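Side-chain contacts in PelD (PDB 4EU0), which binds the second messenger cyclic di-GMP as an effector involved in pellicle formation in Pseudomonas aeruginosa: residues L281-L285 and F286-G290; C289-N292 and D293-A297. One frame throughout, in Å; residues are numbered along the deposited sequence.

How the contacts relate
Contact 1 (281-285 with 286-290) joins successive turns at the C-terminal end of helix 280-288; contact 2 (289-292 with 293-297) is the C-terminal loop turning just after it. They share Cys-289 and Gly-290, and their centres lie about 8 Å apart. Both are partly buried and away from the cyclic di-GMP site. Contact 1 sets an aromatic-sulfur pair against the sheet and polar side chains on the outer helix face; contact 2 is almost wholly amide hydrogen bonding, steered by Asn-292 and Gln-295. The two are joined by a probable backbone bond from Leu-291 to Leu-285 and by the Phe-286 ring lying on the loop.

Contact 1: L281-L285 and F286-G290; sequences LGHFL and FNECG
The C-terminal turns of helix 280-288, with a pi-type widening, bring Phe-284 and Cys-289 together on the buried side of the helix, against the sheet of the PelD GGDEF domain. Cys-289 SG sits over one face of the Phe-284 ring, 4.2 Å from its centroid and 15° off the ring normal, a sulfur-aromatic contact displaced slightly toward the rim. The ring reaches this place because CG stands anti to the backbone N (chi1 176°), while SG, beside its own backbone N, swings back over it. Tyr-270 of strand 265-272 meets the same ring, and Ala-189 of strand 185-192 touches both residues.

On the outer face His-283 and Asn-287 run side by side, imidazole and amide planes 23° apart. Glu-288 lies between this exposed pair and the phenyl ring: its OE1 is 3.1 Å from His-283 CD2 in an oblique approach and also meets the edge of the Phe-284 ring, whose plane is perpendicular to the carboxylate.

The widening shows in the backbone. His-283 O accepts from Glu-288 N at 3.0 Å, nearly straight, and from Asn-287 N at 3.2 Å, which comes from above the carbonyl plane. Cys-289 N binds Phe-284 O at 3.0 Å, again five residues on. These five-residue bonds set Cys-289 over the ring; the polarisable sulfur-ring pair joins two turns of the helix end, and both residues then pack on the strands.

Contact 2: C289-N292 and D293-A297; sequences CGLN and DQQVA
Asn-292 and Gln-295 hold this turn through reciprocal use of side-chain oxygens and backbone N-H groups. Gln-295 OE1 accepts from Asn-292 N at 3.1 Å, the donor lying in the carbonyl plane of the amide. In return, Asn-292 OD1 takes Gln-294 N at 3.0 Å, the donor tilted 19° from the amide plane, and a weak second bond from Gln-295 N. With CG between the backbone N and the carbonyl carbon (chi1 61°), the Asn-292 amide turns back over the N-H groups that follow it, as in an Asx turn. The Asn-292 and Gln-295 side chains cross at about a right angle, their amide planes 32° apart.

The backbone adds a second layer: Asn-292 O accepts two bonds, from Val-296 N at 3.2 Å, nearly straight, and from Gln-295 N at 3.0 Å, above the carbonyl plane. Residues 293-295 keep helical backbone angles, so these bonds close a single turn.

Further out, a water donates to both Gln-295 OE1, at 2.9 Å, and Gly-290 O, at 2.8 Å, tying the glutamine to the chain leaving the helix. Gln-295 NE2 donates to Arg-219 O at the end of strand 214-219, which orients the amide and presents OE1 to Asn-292. Leu-291 CB lies 3.6 Å from that OE1, and both Leu-291 and Gln-295 rest on Leu-218. Val-296 packs on Leu-285 and Phe-286 of helix 280-288. Both ends of the Gln-295 amide are thus engaged, which fixes its rotation: NE2 attaches the turn to strand 214-219 by one directional bond, while OE1 holds the turn together.

Contact 1: L281-L285 and F286-G290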
loop_
_atom_site.group_PDB
_atom_site.type_symbol
_atom_site.label_atom_id
_atom_site.label_comp_id
_atom_site.label_asym_id
_atom_site.label_seq_id
_atom_site.Cartn_x
_atom_site.Cartn_y
_atom_site.Cartn_z
ATOM N N LEU A 281 -16.603 -3.028 7.391
ATOM C CA LEU A 281 -15.830 -1.789 7.401
ATOM C C LEU A 281 -16.746 -0.563 7.433
ATOM O O LEU A 281 -16.459 0.417 8.120
ATOM C CB LEU A 281 -14.874 -1.742 6.210
ATOM C CG LEU A 281 -13.970 -0.513 6.109
ATOM C CD1 LEU A 281 -13.099 -0.349 7.353
ATOM C CD2 LEU A 281 -13.107 -0.605 4.855
ATOM N N GLY A 282 -17.850 -0.640 6.689
ATOM C CA GLY A 282 -18.879 0.398 6.701
ATOM C C GLY A 282 -19.492 0.603 8.074
ATOM O O GLY A 282 -19.631 1.729 8.531
ATOM N N HIS A 283 -19.865 -0.493 8.731
ATOM C CA HIS A 283 -20.385 -0.417 10.092
ATOM C C HIS A 283 -19.388 0.241 11.037
ATOM O O HIS A 283 -19.754 1.076 11.863
ATOM C CB HIS A 283 -20.778 -1.804 10.610
ATOM C CG HIS A 283 -21.211 -1.804 12.041
ATOM N ND1 HIS A 283 -22.457 -1.370 12.440
ATOM C CD2 HIS A 283 -20.560 -2.174 13.169
ATOM C CE1 HIS A 283 -22.552 -1.467 13.754
ATOM N NE2 HIS A 283 -21.415 -1.952 14.221
ATOM N N PHE A 284 -18.124 -0.131 10.888
ATOM C CA PHE A 284 -17.064 0.395 11.734
ATOM C C PHE A 284 -16.905 1.905 11.551
ATOM O O PHE A 284 -16.946 2.661 12.518
ATOM C CB PHE A 284 -15.753 -0.334 11.441
ATOM C CG PHE A 284 -14.571 0.209 12.202
ATOM C CD1 PHE A 284 -14.416 -0.062 13.558
ATOM C CD2 PHE A 284 -13.608 0.992 11.566
ATOM C CE1 PHE A 284 -13.313 0.446 14.262
ATOM C CE2 PHE A 284 -12.500 1.499 12.262
ATOM C CZ PHE A 284 -12.353 1.223 13.612
ATOM N N LEU A 285 -16.739 2.345 10.310
ATOM C CA LEU A 285 -16.455 3.762 10.064
ATOM C C LEU A 285 -17.687 4.662 10.092
ATOM O O LEU A 285 -17.622 5.750 10.657
ATOM C CB LEU A 285 -15.678 3.956 8.754
ATOM C CG LEU A 285 -14.261 3.375 8.702
ATOM C CD1 LEU A 285 -13.697 3.507 7.285
ATOM C CD2 LEU A 285 -13.321 4.027 9.718
ATOM N N PHE A 286 -18.805 4.213 9.503
ATOM C CA PHE A 286 -19.982 5.079 9.322
ATOM C C PHE A 286 -21.024 5.031 10.438
ATOM O O PHE A 286 -21.905 5.906 10.517
ATOM C CB PHE A 286 -20.672 4.815 7.974
ATOM C CG PHE A 286 -19.805 5.080 6.776
ATOM C CD1 PHE A 286 -18.702 5.928 6.860
ATOM C CD2 PHE A 286 -20.104 4.493 5.553
ATOM C CE1 PHE A 286 -17.904 6.166 5.752
ATOM C CE2 PHE A 286 -19.315 4.732 4.432
ATOM C CZ PHE A 286 -18.214 5.575 4.534
ATOM N N ASN A 287 -20.966 3.988 11.260
ATOM C CA ASN A 287 -21.852 3.873 12.408
ATOM C C ASN A 287 -21.067 4.064 13.703
ATOM O O ASN A 287 -21.325 5.003 14.461
ATOM C CB ASN A 287 -22.596 2.533 12.393
ATOM C CG ASN A 287 -23.465 2.327 13.625
ATOM O OD1 ASN A 287 -22.960 2.162 14.734
ATOM N ND2 ASN A 287 -24.776 2.318 13.430
ATOM N N GLU A 288 -20.097 3.186 13.942
ATOM C CA GLU A 288 -19.349 3.201 15.197
ATOM C C GLU A 288 -18.529 4.475 15.393
ATOM O O GLU A 288 -18.558 5.065 16.475
ATOM C CB GLU A 288 -18.454 1.971 15.322
ATOM C CG GLU A 288 -19.202 0.646 15.303
ATOM C CD GLU A 288 -18.293 -0.528 15.565
ATOM O OE1 GLU A 288 -18.017 -1.288 14.611
ATOM O OE2 GLU A 288 -17.836 -0.684 16.719
ATOM N N CYS A 289 -17.812 4.897 14.351
ATOM C CA CYS A 289 -16.970 6.093 14.428
ATOM C C CYS A 289 -17.726 7.371 14.080
ATOM O O CYS A 289 -17.212 8.470 14.286
ATOM C CB CYS A 289 -15.732 5.962 13.535
ATOM S SG CYS A 289 -14.627 4.615 13.985
ATOM N N GLY A 290 -18.937 7.221 13.542
ATOM C CA GLY A 290 -19.807 8.354 13.237
ATOM C C GLY A 290 -19.335 9.178 12.058
ATOM O O GLY A 290 -19.561 10.390 12.013
#

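Contact 2: C289-N292 and D293-A297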
loop_
_atom_site.group_PDB
_atom_site.type_symbol
_atom_site.label_atom_id
_atom_site.label_comp_id
_atom_site.label_asym_id
_atom_site.label_seq_id
_atom_site.Cartn_x
_atom_site.Cartn_y
_atom_site.Cartn_z
ATOM N N CYS A 289 -17.812 4.897 14.351
ATOM C CA CYS A 289 -16.970 6.093 14.428
ATOM C C CYS A 289 -17.726 7.371 14.080
ATOM O O CYS A 289 -17.212 8.470 14.286
ATOM C CB CYS A 289 -15.732 5.962 13.535
ATOM S SG CYS A 289 -14.627 4.615 13.985
ATOM N N GLY A 290 -18.937 7.221 13.542
ATOM C CA GLY A 290 -19.807 8.354 13.237
ATOM C C GLY A 290 -19.335 9.178 12.058
ATOM O O GLY A 290 -19.561 10.390 12.013
ATOM N N LEU A 291 -18.680 8.519 11.107
ATOM C CA LEU A 291 -18.147 9.187 9.926
ATOM C C LEU A 291 -19.083 8.970 8.742
ATOM O O LEU A 291 -20.118 8.305 8.871
ATOM C CB LEU A 291 -16.730 8.683 9.610
ATOM C CG LEU A 291 -15.681 8.697 10.738
ATOM C CD1 LEU A 291 -14.389 8.014 10.305
ATOM C CD2 LEU A 291 -15.395 10.122 11.221
ATOM N N ASN A 292 -18.734 9.552 7.597
ATOM C CA ASN A 292 -19.554 9.412 6.387
ATOM C C ASN A 292 -18.719 9.221 5.123
ATOM O O ASN A 292 -17.501 9.388 5.144
ATOM C CB ASN A 292 -20.549 10.575 6.236
ATOM C CG ASN A 292 -19.869 11.929 6.116
ATOM O OD1 ASN A 292 -18.980 12.128 5.286
ATOM N ND2 ASN A 292 -20.297 12.875 6.945
ATOM N N ASP A 293 -19.390 8.876 4.025
ATOM C CA ASP A 293 -18.722 8.576 2.756
ATOM C C ASP A 293 -18.037 9.780 2.103
ATOM O O ASP A 293 -17.281 9.619 1.142
ATOM C CB ASP A 293 -19.707 7.912 1.778
ATOM C CG ASP A 293 -20.919 8.782 1.473
ATOM O OD1 ASP A 293 -21.347 9.575 2.341
ATOM O OD2 ASP A 293 -21.461 8.655 0.360
ATOM N N GLN A 294 -18.298 10.978 2.625
ATOM C CA GLN A 294 -17.624 12.182 2.144
ATOM C C GLN A 294 -16.254 12.339 2.800
ATOM O O GLN A 294 -15.379 13.029 2.269
ATOM C CB GLN A 294 -18.482 13.432 2.381
ATOM C CG GLN A 294 -19.918 13.352 1.838
ATOM C CD GLN A 294 -20.009 13.118 0.327
ATOM O OE1 GLN A 294 -19.117 13.498 -0.440
ATOM N NE2 GLN A 294 -21.104 12.498 -0.104
ATOM N N GLN A 295 -16.080 11.678 3.944
ATOM C CA GLN A 295 -14.852 11.747 4.738
ATOM C C GLN A 295 -13.884 10.603 4.440
ATOM O O GLN A 295 -12.669 10.810 4.361
ATOM C CB GLN A 295 -15.192 11.750 6.232
ATOM C CG GLN A 295 -15.848 13.024 6.718
ATOM C CD GLN A 295 -16.352 12.910 8.141
ATOM O OE1 GLN A 295 -17.147 12.023 8.466
ATOM N NE2 GLN A 295 -15.905 13.818 8.996
ATOM N N VAL A 296 -14.422 9.393 4.296
ATOM C CA VAL A 296 -13.613 8.227 3.940
ATOM C C VAL A 296 -14.308 7.404 2.856
ATOM O O VAL A 296 -15.485 7.069 2.978
ATOM C CB VAL A 296 -13.245 7.360 5.192
ATOM C CG1 VAL A 296 -14.496 6.885 5.927
ATOM C CG2 VAL A 296 -12.345 6.190 4.810
ATOM N N ALA A 297 -13.564 7.109 1.791
ATOM C CA ALA A 297 -14.059 6.334 0.654
ATOM C C ALA A 297 -12.870 5.695 -0.057
ATOM O O ALA A 297 -11.765 6.243 -0.017
ATOM C CB ALA A 297 -14.836 7.225 -0.306
HETATM O O HOH W 1 -19.273 12.630 10.308
#